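Local coordinates for reducing end xylose-releasing exo-oligoxylanase (Paenibacillus barengoltzii G22, PDB 5YXT), which probably hydrolyses short xylo-oligosaccharides from the reducing end, releasing xylose, as a family 8 glycoside hydrolase of xylan breakdown, at residues 124-130 with 174-178. Sequence-based numbering, arbitrary orientation.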
loop_
_atom_site.group_PDB
_atom_site.type_symbol
_atom_site.label_atom_id
_atom_site.label_comp_id
_atom_site.label_asym_id
_atom_site.label_seq_id
_atom_site.Cartn_x
_atom_site.Cartn_y
_atom_site.Cartn_z
ATOM N N PRO C 124 32.071 -3.056 -31.001
ATOM C CA PRO C 124 31.801 -2.193 -29.844
ATOM C C PRO C 124 30.549 -2.592 -29.087
ATOM O O PRO C 124 29.810 -3.486 -29.508
ATOM C CB PRO C 124 31.629 -0.818 -30.489
ATOM C CG PRO C 124 30.952 -1.149 -31.812
ATOM C CD PRO C 124 31.407 -2.554 -32.217
ATOM N N ALA C 125 30.307 -1.923 -27.971
ATOM C CA ALA C 125 29.037 -2.029 -27.260
ATOM C C ALA C 125 28.450 -0.631 -27.171
ATOM O O ALA C 125 29.058 0.252 -26.540
ATOM C CB ALA C 125 29.224 -2.635 -25.872
ATOM N N PRO C 126 27.303 -0.374 -27.802
ATOM C CA PRO C 126 26.795 1.001 -27.865
ATOM C C PRO C 126 26.513 1.617 -26.512
ATOM O O PRO C 126 26.550 2.844 -26.403
ATOM C CB PRO C 126 25.510 0.857 -28.694
ATOM C CG PRO C 126 25.780 -0.326 -29.559
ATOM C CD PRO C 126 26.578 -1.272 -28.713
ATOM N N ASP C 127 26.234 0.821 -25.478
ATOM C CA ASP C 127 25.977 1.433 -24.178
ATOM C C ASP C 127 27.243 2.055 -23.603
ATOM O O ASP C 127 27.171 3.081 -22.918
ATOM C CB ASP C 127 25.373 0.421 -23.205
ATOM C CG ASP C 127 26.160 -0.874 -23.123
ATOM O OD1 ASP C 127 26.842 -1.262 -24.090
ATOM O OD2 ASP C 127 26.067 -1.523 -22.069
ATOM N N GLY C 128 28.408 1.478 -23.903
ATOM C CA GLY C 128 29.651 2.124 -23.516
ATOM C C GLY C 128 29.877 3.428 -24.256
ATOM O O GLY C 128 30.269 4.427 -23.658
ATOM N N GLU C 129 29.624 3.440 -25.566
ATOM C CA GLU C 129 29.838 4.659 -26.347
ATOM C C GLU C 129 29.000 5.825 -25.830
ATOM O O GLU C 129 29.491 6.949 -25.730
ATOM C CB GLU C 129 29.512 4.400 -27.811
ATOM C CG GLU C 129 30.732 4.171 -28.659
ATOM C CD GLU C 129 31.313 2.774 -28.517
ATOM O OE1 GLU C 129 32.294 2.465 -29.228
ATOM O OE2 GLU C 129 30.786 1.982 -27.717
ATOM N N GLU C 130 27.725 5.586 -25.518
ATOM C CA GLU C 130 26.887 6.702 -25.086
ATOM C C GLU C 130 27.267 7.185 -23.692
ATOM O O GLU C 130 27.128 8.375 -23.399
ATOM C CB GLU C 130 25.402 6.315 -25.158
ATOM C CG GLU C 130 25.000 5.131 -24.320
ATOM C CD GLU C 130 23.535 4.751 -24.518
ATOM O OE1 GLU C 130 22.778 5.557 -25.112
ATOM O OE2 GLU C 130 23.156 3.633 -24.095
ATOM N N PRO C 174 26.003 2.471 -38.480
ATOM C CA PRO C 174 25.848 3.369 -37.336
ATOM C C PRO C 174 25.188 2.644 -36.168
ATOM O O PRO C 174 24.622 1.560 -36.308
ATOM C CB PRO C 174 24.952 4.477 -37.894
ATOM C CG PRO C 174 24.060 3.742 -38.841
ATOM C CD PRO C 174 24.912 2.647 -39.456
ATOM N N MET C 175 25.268 3.275 -35.000
ATOM C CA MET C 175 24.768 2.684 -33.765
ATOM C C MET C 175 23.307 2.994 -33.507
ATOM O O MET C 175 22.705 2.359 -32.633
ATOM C CB MET C 175 25.580 3.177 -32.567
ATOM C CG MET C 175 26.556 2.164 -32.036
ATOM S SD MET C 175 27.674 2.890 -30.830
ATOM C CE MET C 175 29.016 1.729 -30.925
ATOM N N TRP C 176 22.754 3.981 -34.209
ATOM C CA TRP C 176 21.341 4.320 -34.157
ATOM C C TRP C 176 20.733 4.039 -35.518
ATOM O O TRP C 176 21.307 4.414 -36.545
ATOM C CB TRP C 176 21.120 5.795 -33.784
ATOM C CG TRP C 176 21.064 6.029 -32.320
ATOM C CD1 TRP C 176 19.939 6.244 -31.569
ATOM C CD2 TRP C 176 22.168 6.056 -31.403
ATOM N NE1 TRP C 176 20.278 6.402 -30.248
ATOM C CE2 TRP C 176 21.636 6.293 -30.115
ATOM C CE3 TRP C 176 23.550 5.898 -31.540
ATOM C CZ2 TRP C 176 22.437 6.373 -28.973
ATOM C CZ3 TRP C 176 24.347 5.978 -30.405
ATOM C CH2 TRP C 176 23.788 6.214 -29.137
ATOM N N ASN C 177 19.586 3.385 -35.525
ATOM C CA ASN C 177 18.870 3.182 -36.774
ATOM C C ASN C 177 18.342 4.524 -37.268
ATOM O O ASN C 177 17.696 5.254 -36.500
ATOM C CB ASN C 177 17.732 2.195 -36.566
ATOM C CG ASN C 177 16.876 2.036 -37.790
ATOM O OD1 ASN C 177 16.056 2.890 -38.093
ATOM N ND2 ASN C 177 17.055 0.931 -38.498
ATOM N N PRO C 178 18.603 4.896 -38.523
ATOM C CA PRO C 178 18.202 6.235 -38.988
ATOM C C PRO C 178 16.709 6.383 -39.215
ATOM O O PRO C 178 16.215 7.520 -39.270
ATOM C CB PRO C 178 18.981 6.397 -40.301
ATOM C CG PRO C 178 19.171 5.000 -40.791
ATOM C CD PRO C 178 19.321 4.133 -39.561
#
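Met175 reaches across to the start of helix 126-143 and ends among Pro124, Pro126 and Glu129. Its chain runs extended beyond CG (chi3 -158°), which carries the thioether past one proline and delivers the methyl to the other. CG lies 3.6 Å from CG of Pro126, the two side chains meeting at a slant, and SD sits 3.6 Å from CA of that same proline. Farther out, CE of Met175 comes to 3.6 Å from CG of Pro124, the ring and the methionine chain lying alongside and pointing opposite ways. Glu129 is the third residue to pack on the methyl, crossing the methionine at about a right angle. Its chain bends at chi2 (78°), folding the carboxylate back toward the helix start, and CD stands 3.5 Å from Met175 CE, so the methyl packs against the carboxyl group as well as the aliphatic carbons. OE1 of Glu129 accepts a hydrogen bond from the backbone N of Phe109. Family 8 hydrolases are built on an (alpha/alpha)6 barrel, and here the loop between helices 152-165 and 199-208 packs against the first turn of helix 126-143, with Ala125 as N-cap. No hydrogen bond joins the two segments, and every residue that touches is buried. Beside the methionine, Trp176 meets the helix more lightly: OE1 of Glu130 approaches the edge of the indole near its plane, 4.0 Å from CZ2, with carboxylate and ring planes 75° apart. The same oxygen is hydrogen-bonded to Tyr202 OH, while the rings of Tyr202 and Trp217 each pack edge-to-face with the indole.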